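Local coordinates for angiopoietin-related protein 4 (Homo sapiens, PDB 6EUB), which inactivates lipoprotein lipase, and so helps to regulate triglyceride clearance from blood serum, and is represented here by its fibrinogen-like C-terminal domain, at residues Arg22-Phe27 / Cys41-Asp46; Ser96-Gln101 / Met220-Met225; Leu112-His117 / Ala131-Gln136; Ala124-Leu129 / Ser148-Thr153. All blocks are in the same frame, centred on the assembly; numbering follows the deposited sequence. Where two conformers were deposited one is given.

From the N terminus, interaction 1 closes first, pairing strands 25-29 and 37-44 into a hairpin that ends before the other contacts open. Interaction 2 closes a far longer loop, joining strand 96-103 to the C-terminal strand 217-224, and interactions 3 and 4 both fall within that loop. These two cross, since their segments alternate: strand 109-118 meets helix 131-136 in interaction 3, while 124-129 meets 148-153 in interaction 4. Interactions 1 and 2 touch where Lys-42 CB lies 3.8 Å from Leu-221 CD2, and interactions 2 and 3 share neighbouring strands. All four reach the same antiparallel sheet of the fibrinogen-like domain, interaction 3 by setting a helix against it.

Interaction 1: Arg22-Phe27 / Cys41-Asp46; sequences RQSGLF and CKMTSD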
loop_
_atom_site.group_PDB
_atom_site.type_symbol
_atom_site.label_atom_id
_atom_site.label_comp_id
_atom_site.label_asym_id
_atom_site.label_seq_id
_atom_site.Cartn_x
_atom_site.Cartn_y
_atom_site.Cartn_z
ATOM N N ARG A 22 -10.001 -3.248 22.023
ATOM C CA ARG A 22 -8.586 -3.500 22.296
ATOM C C ARG A 22 -7.968 -4.510 21.350
ATOM O O ARG A 22 -6.742 -4.506 21.159
ATOM C CB ARG A 22 -8.404 -4.035 23.722
ATOM C CG ARG A 22 -8.370 -2.994 24.825
ATOM C CD ARG A 22 -8.825 -3.611 26.150
ATOM N NE ARG A 22 -8.816 -2.629 27.228
ATOM C CZ ARG A 22 -7.727 -2.040 27.725
ATOM N NH1 ARG A 22 -6.509 -2.347 27.307
ATOM N NH2 ARG A 22 -7.871 -1.139 28.663
ATOM N N GLN A 23 -8.787 -5.363 20.761
ATOM C CA GLN A 23 -8.325 -6.501 19.999
ATOM C C GLN A 23 -8.041 -6.085 18.566
ATOM O O GLN A 23 -8.740 -5.225 18.015
ATOM C CB GLN A 23 -9.400 -7.586 20.039
ATOM C CG GLN A 23 -8.970 -8.939 19.564
ATOM C CD GLN A 23 -10.099 -9.938 19.690
ATOM O OE1 GLN A 23 -10.627 -10.426 18.684
ATOM N NE2 GLN A 23 -10.497 -10.228 20.932
ATOM N N SER A 24 -7.001 -6.681 17.970
ATOM C CA SER A 24 -6.704 -6.462 16.561
ATOM C C SER A 24 -7.323 -7.589 15.741
ATOM O O SER A 24 -7.091 -8.773 16.013
ATOM C CB SER A 24 -5.197 -6.392 16.306
ATOM O OG SER A 24 -4.577 -5.471 17.170
ATOM N N GLY A 25 -8.123 -7.224 14.753
ATOM C CA GLY A 25 -8.772 -8.253 13.964
ATOM C C GLY A 25 -9.791 -7.650 13.044
ATOM O O GLY A 25 -9.653 -6.500 12.601
ATOM N N LEU A 26 -10.831 -8.440 12.768
ATOM C CA LEU A 26 -11.847 -8.075 11.793
ATOM C C LEU A 26 -13.018 -7.411 12.488
ATOM O O LEU A 26 -13.550 -7.950 13.460
ATOM C CB LEU A 26 -12.313 -9.308 11.026
ATOM C CG LEU A 26 -11.226 -9.821 10.100
ATOM C CD1 LEU A 26 -11.511 -11.267 9.720
ATOM C CD2 LEU A 26 -11.134 -8.923 8.874
ATOM N N PHE A 27 -13.405 -6.235 11.993
ATOM C CA PHE A 27 -14.523 -5.466 12.526
ATOM C C PHE A 27 -15.323 -4.862 11.374
ATOM O O PHE A 27 -14.780 -4.559 10.306
ATOM C CB PHE A 27 -14.051 -4.341 13.465
ATOM C CG PHE A 27 -13.332 -4.830 14.688
ATOM C CD1 PHE A 27 -14.040 -5.233 15.815
ATOM C CD2 PHE A 27 -11.954 -4.888 14.712
ATOM C CE1 PHE A 27 -13.382 -5.692 16.932
ATOM C CE2 PHE A 27 -11.280 -5.342 15.836
ATOM C CZ PHE A 27 -11.998 -5.754 16.944
ATOM N N CYS A 41 -8.449 -4.195 11.677
ATOM C CA CYS A 41 -7.956 -3.138 12.561
ATOM C C CYS A 41 -6.751 -3.639 13.329
ATOM O O CYS A 41 -6.727 -4.792 13.770
ATOM C CB CYS A 41 -9.011 -2.679 13.577
ATOM S SG CYS A 41 -10.467 -1.864 12.887
ATOM N N LYS A 42 -5.760 -2.767 13.500
ATOM C CA LYS A 42 -4.648 -2.999 14.423
ATOM C C LYS A 42 -4.699 -1.949 15.522
ATOM O O LYS A 42 -4.620 -0.747 15.239
ATOM C CB LYS A 42 -3.300 -2.938 13.710
ATOM C CG LYS A 42 -2.143 -3.325 14.607
ATOM C CD LYS A 42 -0.972 -3.871 13.820
ATOM C CE LYS A 42 -0.222 -4.924 14.626
ATOM N NZ LYS A 42 -1.125 -6.049 15.025
ATOM N N MET A 43 -4.834 -2.402 16.763
ATOM C CA MET A 43 -4.942 -1.532 17.921
ATOM C C MET A 43 -3.565 -1.435 18.571
ATOM O O MET A 43 -2.982 -2.461 18.948
ATOM C CB MET A 43 -5.984 -2.068 18.902
ATOM C CG MET A 43 -7.402 -2.181 18.320
ATOM S SD MET A 43 -7.871 -0.869 17.142
ATOM C CE MET A 43 -9.644 -1.034 17.099
ATOM N N THR A 44 -3.032 -0.211 18.661
ATOM C CA THR A 44 -1.679 0.055 19.146
ATOM C C THR A 44 -1.712 1.184 20.173
ATOM O O THR A 44 -2.730 1.858 20.349
ATOM C CB THR A 44 -0.715 0.434 17.990
ATOM O OG1 THR A 44 -0.953 1.785 17.568
ATOM C CG2 THR A 44 -0.877 -0.499 16.793
ATOM N N SER A 45 -0.573 1.404 20.842
ATOM C CA SER A 45 -0.426 2.596 21.677
ATOM C C SER A 45 -0.877 3.849 20.934
ATOM O O SER A 45 -1.454 4.767 21.530
ATOM C CB SER A 45 1.029 2.760 22.123
ATOM O OG SER A 45 1.630 1.501 22.363
ATOM N N ASP A 46 -0.618 3.898 19.626
ATOM C CA ASP A 46 -0.957 5.022 18.765
ATOM C C ASP A 46 -2.428 5.083 18.381
ATOM O O ASP A 46 -2.788 5.950 17.584
ATOM C CB ASP A 46 -0.142 4.968 17.472
ATOM C CG ASP A 46 1.307 5.235 17.690
ATOM O OD1 ASP A 46 1.642 5.927 18.682
ATOM O OD2 ASP A 46 2.103 4.760 16.852
#
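Cys-41 faces Gly-25 in an antiparallel hydrogen-bonded pair, and the two bonds of the pair are unequal. Cys-41 N gives a short bond of 2.8 Å to Gly-25 O, straight at 164° and nearly in line with the carbonyl, whereas the return bond from Gly-25 N to Cys-41 O is bent and weak. With SG anti to the carbonyl carbon (chi1 -66°), the sulfur comes to 3.8 Å from Phe-27 CD2, an oblique sulfur-aromatic contact; the same SG forms the disulfide to Cys-13. At Lys-42 the approach passes to Ser-24, whose OG lies 3.7 Å from Lys-42 CA. Met-43 follows, and its N donates to Ser-24 OG over 3.1 Å at 170°, a side-chain acceptor taking over where the regular bridge has ended. Replacing Ser-24 by an alanine removes the hydroxyl and would probably leave Met-43 N without this acceptor and weaken the hold on the strand end. The Met-43 side chain packs against the backbone of the incoming loop: CB is 3.4 Å from Arg-22 O and CG 3.3 Å from Gln-23 O. Beyond the hairpin, Leu-16 of helix 13-19 touches Phe-27, Cys-41 and Met-43, so the helix and the disulfide bear on the same group of side chains. This is a beta hairpin of strands 25-29 and 37-44, the latter also paired with strand 47-55 in the larger sheet of the fibrinogen-like domain.

Interaction 2: Ser96-Gln101 / Met220-Met225; sequences SRLAVQ and MLIQPM
Arg-97 and Gln-223 form the first of two hydrogen-bonded pairs in the ladder. Arg-97 N reaches Gln-223 O over 2.7 Å, almost in line with that carbonyl, and Gln-223 N answers to Arg-97 O in the carbonyl plane. Two residues on, Ala-99 N meets Leu-221 O at 2.8 Å and a nearly straight 172°, while Leu-221 N returns to Ala-99 O; both donors sit somewhat tilted from the carbonyl planes. The N-to-C directions of the two short strands are 165° apart, close to ideal antiparallel. The outward-turned backbone groups of Ser-96, Leu-98 and Val-100 pair with strand 109-118, and Met-220 with Ile-52, which places both strands inside the sheet. On the face of Leu-98 and Ile-222 the packing is apolar. Ile-222 CG1, swung anti to its own N (chi1 -153°), lies 3.8 Å from Ser-96 CB, and its CD1 comes 4.2 Å from Leu-98 CD1; farther along, Met-220 CE reaches Val-100 CG2 at 4.1 Å. Exchanging Ile-222 for an alanine would probably open a gap beside Ser-96 CB and Leu-98 CD1. Ser-96 OG finds its own partner in a hydrogen bond with Arg-94 O. The N-H and C=O groups of the two hydrogen-bonded pairs are thus met within the sheet, leaving largely hydrocarbon contacts to fill this face of a buried junction that holds the C-terminal strand.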
loop_
_atom_site.group_PDB
_atom_site.type_symbol
_atom_site.label_atom_id
_atom_site.label_comp_id
_atom_site.label_asym_id
_atom_site.label_seq_id
_atom_site.Cartn_x
_atom_site.Cartn_y
_atom_site.Cartn_z
ATOM N N SER A 96 -3.341 11.722 6.259
ATOM C CA SER A 96 -3.264 10.398 6.859
ATOM C C SER A 96 -1.813 9.997 7.074
ATOM O O SER A 96 -0.937 10.356 6.284
ATOM C CB SER A 96 -3.943 9.332 5.983
ATOM O OG SER A 96 -5.342 9.554 5.969
ATOM N N ARG A 97 -1.569 9.253 8.157
ATOM C CA ARG A 97 -0.293 8.563 8.354
ATOM C C ARG A 97 -0.337 7.195 7.689
ATOM O O ARG A 97 -1.233 6.393 7.969
ATOM C CB ARG A 97 0.048 8.376 9.838
ATOM C CG ARG A 97 0.178 9.639 10.647
ATOM C CD ARG A 97 -0.142 9.424 12.141
ATOM N NE ARG A 97 0.387 10.448 13.043
ATOM C CZ ARG A 97 0.244 11.768 12.896
ATOM N NH1 ARG A 97 -0.393 12.298 11.857
ATOM N NH2 ARG A 97 0.766 12.579 13.800
ATOM N N LEU A 98 0.639 6.927 6.830
ATOM C CA LEU A 98 0.824 5.619 6.216
ATOM C C LEU A 98 2.035 4.942 6.841
ATOM O O LEU A 98 3.129 5.514 6.858
ATOM C CB LEU A 98 1.017 5.756 4.711
ATOM C CG LEU A 98 1.155 4.492 3.877
ATOM C CD1 LEU A 98 -0.142 3.695 3.853
ATOM C CD2 LEU A 98 1.528 4.930 2.481
ATOM N N ALA A 99 1.834 3.738 7.364
ATOM C CA ALA A 99 2.894 2.951 7.975
ATOM C C ALA A 99 3.242 1.803 7.045
ATOM O O ALA A 99 2.354 1.173 6.447
ATOM C CB ALA A 99 2.474 2.422 9.353
ATOM N N VAL A 100 4.536 1.554 6.882
ATOM C CA VAL A 100 4.987 0.492 5.997
ATOM C C VAL A 100 5.969 -0.359 6.774
ATOM O O VAL A 100 6.997 0.144 7.237
ATOM C CB VAL A 100 5.625 1.043 4.712
ATOM C CG1 VAL A 100 6.331 -0.075 3.948
ATOM C CG2 VAL A 100 4.547 1.725 3.846
ATOM N N GLN A 101 5.648 -1.639 6.936
ATOM C CA GLN A 101 6.474 -2.555 7.715
ATOM C C GLN A 101 7.012 -3.660 6.811
ATOM O O GLN A 101 6.237 -4.407 6.204
ATOM C CB GLN A 101 5.678 -3.129 8.886
ATOM C CG GLN A 101 4.858 -2.073 9.605
ATOM C CD GLN A 101 4.193 -2.597 10.865
ATOM O OE1 GLN A 101 4.043 -3.810 11.037
ATOM N NE2 GLN A 101 3.814 -1.687 11.765
ATOM N N MET A 220 1.076 -2.790 5.232
ATOM C CA MET A 220 0.836 -1.368 5.164
ATOM C C MET A 220 -0.391 -1.083 6.004
ATOM O O MET A 220 -1.334 -1.883 6.024
ATOM C CB MET A 220 0.657 -0.916 3.727
ATOM C CG MET A 220 1.691 -1.507 2.789
ATOM S SD MET A 220 1.391 -1.007 1.070
ATOM C CE MET A 220 1.639 0.757 1.152
ATOM N N LEU A 221 -0.337 0.023 6.746
ATOM C CA LEU A 221 -1.420 0.477 7.606
ATOM C C LEU A 221 -1.625 1.957 7.396
ATOM O O LEU A 221 -0.690 2.682 7.030
ATOM C CB LEU A 221 -1.140 0.229 9.105
ATOM C CG LEU A 221 -0.817 -1.225 9.439
ATOM C CD1 LEU A 221 0.689 -1.468 9.337
ATOM C CD2 LEU A 221 -1.366 -1.577 10.787
ATOM N N ILE A 222 -2.847 2.413 7.665
ATOM C CA ILE A 222 -3.176 3.822 7.498
ATOM C C ILE A 222 -3.987 4.282 8.688
ATOM O O ILE A 222 -4.640 3.488 9.375
ATOM C CB ILE A 222 -3.927 4.095 6.172
ATOM C CG1 ILE A 222 -3.662 5.528 5.725
ATOM C CG2 ILE A 222 -5.428 3.882 6.334
ATOM C CD1 ILE A 222 -3.785 5.744 4.220
ATOM N N GLN A 223 -3.908 5.568 8.951
ATOM C CA GLN A 223 -4.649 6.164 10.043
ATOM C C GLN A 223 -4.774 7.647 9.736
ATOM O O GLN A 223 -3.764 8.314 9.481
ATOM C CB GLN A 223 -3.961 5.918 11.391
ATOM C CG GLN A 223 -4.387 6.873 12.467
ATOM C CD GLN A 223 -3.622 6.680 13.780
ATOM O OE1 GLN A 223 -3.956 5.811 14.597
ATOM N NE2 GLN A 223 -2.594 7.498 13.986
ATOM N N PRO A 224 -5.995 8.166 9.653
ATOM C CA PRO A 224 -6.182 9.597 9.399
ATOM C C PRO A 224 -5.548 10.491 10.461
ATOM O O PRO A 224 -5.256 10.077 11.585
ATOM C CB PRO A 224 -7.704 9.734 9.379
ATOM C CG PRO A 224 -8.129 8.447 8.711
ATOM C CD PRO A 224 -7.177 7.386 9.234
ATOM N N MET A 225 -5.360 11.757 10.072
ATOM C CA MET A 225 -4.509 12.747 10.755
ATOM C C MET A 225 -3.068 12.255 10.788
ATOM O O MET A 225 -2.129 12.977 10.413
ATOM C CB MET A 225 -5.040 13.068 12.165
ATOM C CG MET A 225 -4.053 13.750 13.138
ATOM S SD MET A 225 -3.049 12.616 14.149
ATOM C CE MET A 225 -2.671 13.594 15.606
#

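Interaction 3: Leu112-His117 / Ala131-Gln136; sequences LQFSVH and APVAGQ
Gln-113 O lies 3.5 Å from Gln-136 OE1, two acceptors that make no bond. Phe-114 follows and gives the strand's largest share of this contact. Its CB rests 3.9 Å from Val-133 CG1, and its ring, with CG anti to the carbonyl carbon (chi1 -40°), carries CD1 to 3.5 Å from Gln-136 OE1. The Gln-136 amide and the Phe-114 ring run alongside one another, pointing opposite ways, with their planes 30° apart, and the oxygen approaches obliquely. Leu-137 and Trp-205 touch the Phe-114 side chain, so it is also met by the loop after the helix and by strand 204-205. At Ser-115 comes the polar bridge. A water accepts from Ser-115 N at 3.2 Å and from Gln-136 NE2 at 2.7 Å, joining strand backbone to helix side chain. Ser-115 O meets both methyls of Val-133, each at 3.7 Å, while Ser-115 OG bonds weakly to Asn-95. The axes are 8.8 Å apart at their closest and 145° apart in direction, a spacing bridged by side chains and solvent. Helix 131-136 thus leans on strand 109-118, next to strand 127-129, in the fibrinogen-like domain. Since all cross-segment polar bonding runs through the water, the chemistry implies a light junction, burying 193 Å²: Val-133 wedges against the strand, and the extended Gln-136 uses its two amide ends differently, NE2 on the water and OE1 beside the ring.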
loop_
_atom_site.group_PDB
_atom_site.type_symbol
_atom_site.label_atom_id
_atom_site.label_comp_id
_atom_site.label_asym_id
_atom_site.label_seq_id
_atom_site.Cartn_x
_atom_site.Cartn_y
_atom_site.Cartn_z
ATOM N N LEU A 112 8.478 2.099 8.612
ATOM C CA LEU A 112 8.500 3.427 8.033
ATOM C C LEU A 112 7.155 4.098 8.218
ATOM O O LEU A 112 6.124 3.432 8.315
ATOM C CB LEU A 112 8.853 3.379 6.543
ATOM C CG LEU A 112 10.175 2.650 6.298
ATOM C CD1 LEU A 112 10.371 2.352 4.834
ATOM C CD2 LEU A 112 11.376 3.448 6.881
ATOM N N GLN A 113 7.165 5.422 8.240
ATOM C CA GLN A 113 5.928 6.170 8.368
ATOM C C GLN A 113 6.015 7.455 7.552
ATOM O O GLN A 113 7.042 8.136 7.548
ATOM C CB GLN A 113 5.617 6.463 9.830
ATOM C CG GLN A 113 4.123 6.469 10.117
ATOM C CD GLN A 113 3.788 6.453 11.599
ATOM O OE1 GLN A 113 3.194 7.400 12.113
ATOM N NE2 GLN A 113 4.152 5.368 12.287
ATOM N N PHE A 114 4.930 7.765 6.846
ATOM C CA PHE A 114 4.841 8.949 6.007
ATOM C C PHE A 114 3.447 9.504 6.168
ATOM O O PHE A 114 2.483 8.733 6.226
ATOM C CB PHE A 114 5.074 8.644 4.508
ATOM C CG PHE A 114 6.155 7.652 4.255
ATOM C CD1 PHE A 114 7.485 8.067 4.137
ATOM C CD2 PHE A 114 5.856 6.303 4.154
ATOM C CE1 PHE A 114 8.506 7.151 3.919
ATOM C CE2 PHE A 114 6.852 5.378 3.937
ATOM C CZ PHE A 114 8.192 5.801 3.821
ATOM N N SER A 115 3.326 10.830 6.233
ATOM C CA SER A 115 2.014 11.452 6.156
ATOM C C SER A 115 1.682 11.702 4.677
ATOM O O SER A 115 2.519 12.224 3.932
ATOM C CB SER A 115 1.977 12.732 6.994
ATOM O OG SER A 115 2.180 13.889 6.209
ATOM N N VAL A 116 0.489 11.263 4.244
ATOM C CA VAL A 116 0.042 11.335 2.852
ATOM C C VAL A 116 -1.382 11.881 2.786
ATOM O O VAL A 116 -2.095 11.960 3.785
ATOM C CB VAL A 116 0.071 9.965 2.149
ATOM C CG1 VAL A 116 1.443 9.309 2.237
ATOM C CG2 VAL A 116 -1.052 9.054 2.703
ATOM N N HIS A 117 -1.794 12.240 1.575
ATOM C CA HIS A 117 -3.200 12.340 1.199
ATOM C C HIS A 117 -3.442 11.391 0.032
ATOM O O HIS A 117 -2.575 11.218 -0.836
ATOM C CB HIS A 117 -3.611 13.769 0.772
ATOM C CG HIS A 117 -3.534 14.776 1.873
ATOM N ND1 HIS A 117 -4.653 15.354 2.432
ATOM C CD2 HIS A 117 -2.471 15.293 2.538
ATOM C CE1 HIS A 117 -4.285 16.187 3.391
ATOM N NE2 HIS A 117 -2.967 16.166 3.478
ATOM N N ALA A 131 6.625 18.096 -0.474
ATOM C CA ALA A 131 8.054 18.009 -0.771
ATOM C C ALA A 131 8.874 17.357 0.348
ATOM O O ALA A 131 9.750 16.532 0.022
ATOM C CB ALA A 131 8.607 19.401 -1.118
ATOM N N PRO A 132 8.683 17.670 1.648
ATOM C CA PRO A 132 9.493 16.954 2.671
ATOM C C PRO A 132 9.272 15.453 2.634
ATOM O O PRO A 132 10.252 14.696 2.639
ATOM C CB PRO A 132 9.049 17.581 4.009
ATOM C CG PRO A 132 8.549 18.965 3.618
ATOM C CD PRO A 132 7.913 18.785 2.243
ATOM N N VAL A 133 8.016 14.998 2.524
ATOM C CA VAL A 133 7.762 13.561 2.537
ATOM C C VAL A 133 8.321 12.893 1.280
ATOM O O VAL A 133 8.935 11.817 1.354
ATOM C CB VAL A 133 6.260 13.290 2.731
ATOM C CG1 VAL A 133 5.958 11.829 2.504
ATOM C CG2 VAL A 133 5.852 13.700 4.146
ATOM N N ALA A 134 8.154 13.524 0.114
ATOM C CA ALA A 134 8.796 13.002 -1.093
ATOM C C ALA A 134 10.302 12.993 -0.943
ATOM O O ALA A 134 10.973 12.106 -1.484
ATOM C CB ALA A 134 8.406 13.829 -2.323
ATOM N N GLY A 135 10.852 13.970 -0.214
ATOM C CA GLY A 135 12.263 13.906 0.149
ATOM C C GLY A 135 12.593 12.711 1.032
ATOM O O GLY A 135 13.624 12.061 0.846
ATOM N N GLN A 136 11.724 12.402 2.002
ATOM C CA GLN A 136 11.922 11.196 2.808
ATOM C C GLN A 136 11.997 9.949 1.951
ATOM O O GLN A 136 12.701 9.000 2.299
ATOM C CB GLN A 136 10.779 10.989 3.794
ATOM C CG GLN A 136 10.554 12.046 4.816
ATOM C CD GLN A 136 9.365 11.686 5.690
ATOM O OE1 GLN A 136 9.136 10.508 6.000
ATOM N NE2 GLN A 136 8.586 12.695 6.071
HETATM O O HOH W 1 6.160 12.144 7.094
#

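Interaction 4: Ala124-Leu129 / Ser148-Thr153; sequences AYSLQL and SVPFST
Leu-127 and Val-149 form an antiparallel hydrogen-bonded pair, each donating N to the other's O over 3.0 Å, with the donors tilted 32° and 17° from the carbonyl planes. Gln-128 and Ser-148 continue the register as a non-hydrogen-bonded pair; strand 147-149 thus pairs with 127-129, itself paired with 109-118 in the fibrinogen-like domain's sheet. In the other direction Pro-150, which has no N-H to give, stands beside Ser-126, their CA atoms 3.9 Å apart, and regular pairing stops. The backbones meet once more where Phe-151 N donates to Ala-124 O at 3.0 Å, nearly head-on to the carbonyl; Ala-124 and Tyr-125 both have positive phi, so the chain turns here. Among the side chains, Ser-126 OG lies anti to the carbonyl carbon (chi1 -74°), which sets it 3.2 Å from Pro-150 CA. That hydroxyl is hydrogen-bonded to Thr-123 O and also accepts a bond from a water, 2.8 Å away, itself linked to Ser-148 OG at 3.1 Å. On the other face, Leu-129 CD1 comes 4.3 Å from Val-149 CG2. Tyr-125 and Phe-151 meet through their CB atoms while their rings diverge: the Tyr-125 hydroxyl is hydrogen-bonded to Glu-85, and the Phe-151 ring meets Trp-175 edge-to-face. The chemistry implies a short pairing held by two backbone bonds, with a third from the loop beyond Pro-150, a water joining two serines on one face and aliphatic contact on the other.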
loop_
_atom_site.group_PDB
_atom_site.type_symbol
_atom_site.label_atom_id
_atom_site.label_comp_id
_atom_site.label_asym_id
_atom_site.label_seq_id
_atom_site.Cartn_x
_atom_site.Cartn_y
_atom_site.Cartn_z
ATOM N N ALA A 124 -7.240 8.649 -10.058
ATOM C CA ALA A 124 -6.656 7.305 -10.109
ATOM C C ALA A 124 -5.950 6.982 -8.796
ATOM O O ALA A 124 -4.836 6.447 -8.773
ATOM C CB ALA A 124 -5.700 7.142 -11.287
ATOM N N TYR A 125 -6.610 7.322 -7.686
ATOM C CA TYR A 125 -6.123 6.977 -6.348
ATOM C C TYR A 125 -4.688 7.446 -6.134
ATOM O O TYR A 125 -3.845 6.724 -5.612
ATOM C CB TYR A 125 -6.264 5.481 -6.091
ATOM C CG TYR A 125 -7.726 5.063 -6.144
ATOM C CD1 TYR A 125 -8.622 5.527 -5.200
ATOM C CD2 TYR A 125 -8.211 4.227 -7.155
ATOM C CE1 TYR A 125 -9.970 5.177 -5.241
ATOM C CE2 TYR A 125 -9.570 3.866 -7.204
ATOM C CZ TYR A 125 -10.436 4.346 -6.239
ATOM O OH TYR A 125 -11.773 4.003 -6.244
ATOM N N SER A 126 -4.418 8.677 -6.547
ATOM C CA SER A 126 -3.088 9.244 -6.386
ATOM C C SER A 126 -2.734 9.450 -4.921
ATOM O O SER A 126 -3.566 9.863 -4.108
ATOM C CB SER A 126 -2.984 10.576 -7.122
ATOM O OG SER A 126 -2.906 10.348 -8.514
ATOM N N LEU A 127 -1.483 9.144 -4.596
ATOM C CA LEU A 127 -0.866 9.573 -3.356
ATOM C C LEU A 127 -0.366 10.993 -3.540
ATOM O O LEU A 127 0.414 11.258 -4.464
ATOM C CB LEU A 127 0.303 8.667 -3.001
ATOM C CG LEU A 127 0.034 7.348 -2.287
ATOM C CD1 LEU A 127 1.377 6.754 -1.887
ATOM C CD2 LEU A 127 -0.858 7.554 -1.079
ATOM N N GLN A 128 -0.815 11.906 -2.683
ATOM C CA GLN A 128 -0.343 13.280 -2.704
ATOM C C GLN A 128 0.692 13.459 -1.593
ATOM O O GLN A 128 0.377 13.287 -0.406
ATOM C CB GLN A 128 -1.515 14.249 -2.569
ATOM C CG GLN A 128 -2.321 14.403 -3.874
ATOM C CD GLN A 128 -3.778 13.962 -3.749
ATOM O OE1 GLN A 128 -4.418 14.168 -2.717
ATOM N NE2 GLN A 128 -4.311 13.373 -4.815
ATOM N N LEU A 129 1.920 13.788 -1.991
ATOM C CA LEU A 129 3.078 13.929 -1.116
ATOM C C LEU A 129 3.587 15.365 -1.104
ATOM O O LEU A 129 3.870 15.930 -2.168
ATOM C CB LEU A 129 4.203 13.011 -1.591
ATOM C CG LEU A 129 3.725 11.600 -1.917
ATOM C CD1 LEU A 129 4.745 10.873 -2.774
ATOM C CD2 LEU A 129 3.428 10.842 -0.616
ATOM N N SER A 148 2.252 14.228 -6.845
ATOM C CA SER A 148 1.211 13.216 -6.812
ATOM C C SER A 148 1.597 12.077 -7.737
ATOM O O SER A 148 2.153 12.287 -8.823
ATOM C CB SER A 148 -0.177 13.760 -7.164
ATOM O OG SER A 148 -0.195 14.302 -8.452
ATOM N N VAL A 149 1.363 10.865 -7.258
ATOM C CA VAL A 149 1.724 9.649 -7.965
ATOM C C VAL A 149 0.460 8.817 -8.096
ATOM O O VAL A 149 -0.096 8.376 -7.084
ATOM C CB VAL A 149 2.811 8.847 -7.238
ATOM C CG1 VAL A 149 3.204 7.665 -8.100
ATOM C CG2 VAL A 149 4.007 9.751 -6.909
ATOM N N PRO A 150 -0.025 8.586 -9.307
ATOM C CA PRO A 150 -1.235 7.781 -9.478
ATOM C C PRO A 150 -0.930 6.319 -9.242
ATOM O O PRO A 150 0.201 5.865 -9.413
ATOM C CB PRO A 150 -1.625 8.034 -10.940
ATOM C CG PRO A 150 -0.323 8.254 -11.642
ATOM C CD PRO A 150 0.585 8.973 -10.599
ATOM N N PHE A 151 -1.968 5.573 -8.871
ATOM C CA PHE A 151 -1.889 4.117 -8.875
ATOM C C PHE A 151 -1.879 3.582 -10.310
ATOM O O PHE A 151 -2.506 4.145 -11.205
ATOM C CB PHE A 151 -3.072 3.527 -8.110
ATOM C CG PHE A 151 -2.809 2.163 -7.550
ATOM C CD1 PHE A 151 -2.105 2.016 -6.359
ATOM C CD2 PHE A 151 -3.288 1.022 -8.202
ATOM C CE1 PHE A 151 -1.871 0.752 -5.840
ATOM C CE2 PHE A 151 -3.050 -0.249 -7.694
ATOM C CZ PHE A 151 -2.343 -0.393 -6.511
ATOM N N SER A 152 -1.163 2.477 -10.524
ATOM C CA SER A 152 -1.091 1.842 -11.835
ATOM C C SER A 152 -1.130 0.326 -11.697
ATOM O O SER A 152 -0.516 -0.241 -10.782
ATOM C CB SER A 152 0.179 2.235 -12.601
ATOM O OG SER A 152 0.169 3.615 -12.942
ATOM N N THR A 153 -1.875 -0.308 -12.607
ATOM C CA THR A 153 -1.945 -1.744 -12.851
ATOM C C THR A 153 -1.582 -2.012 -14.310
ATOM O O THR A 153 -1.427 -1.088 -15.106
ATOM C CB THR A 153 -3.344 -2.289 -12.564
ATOM O OG1 THR A 153 -4.285 -1.632 -13.434
ATOM C CG2 THR A 153 -3.711 -2.038 -11.094
HETATM O O HOH W 2 -2.068 12.490 -10.148
#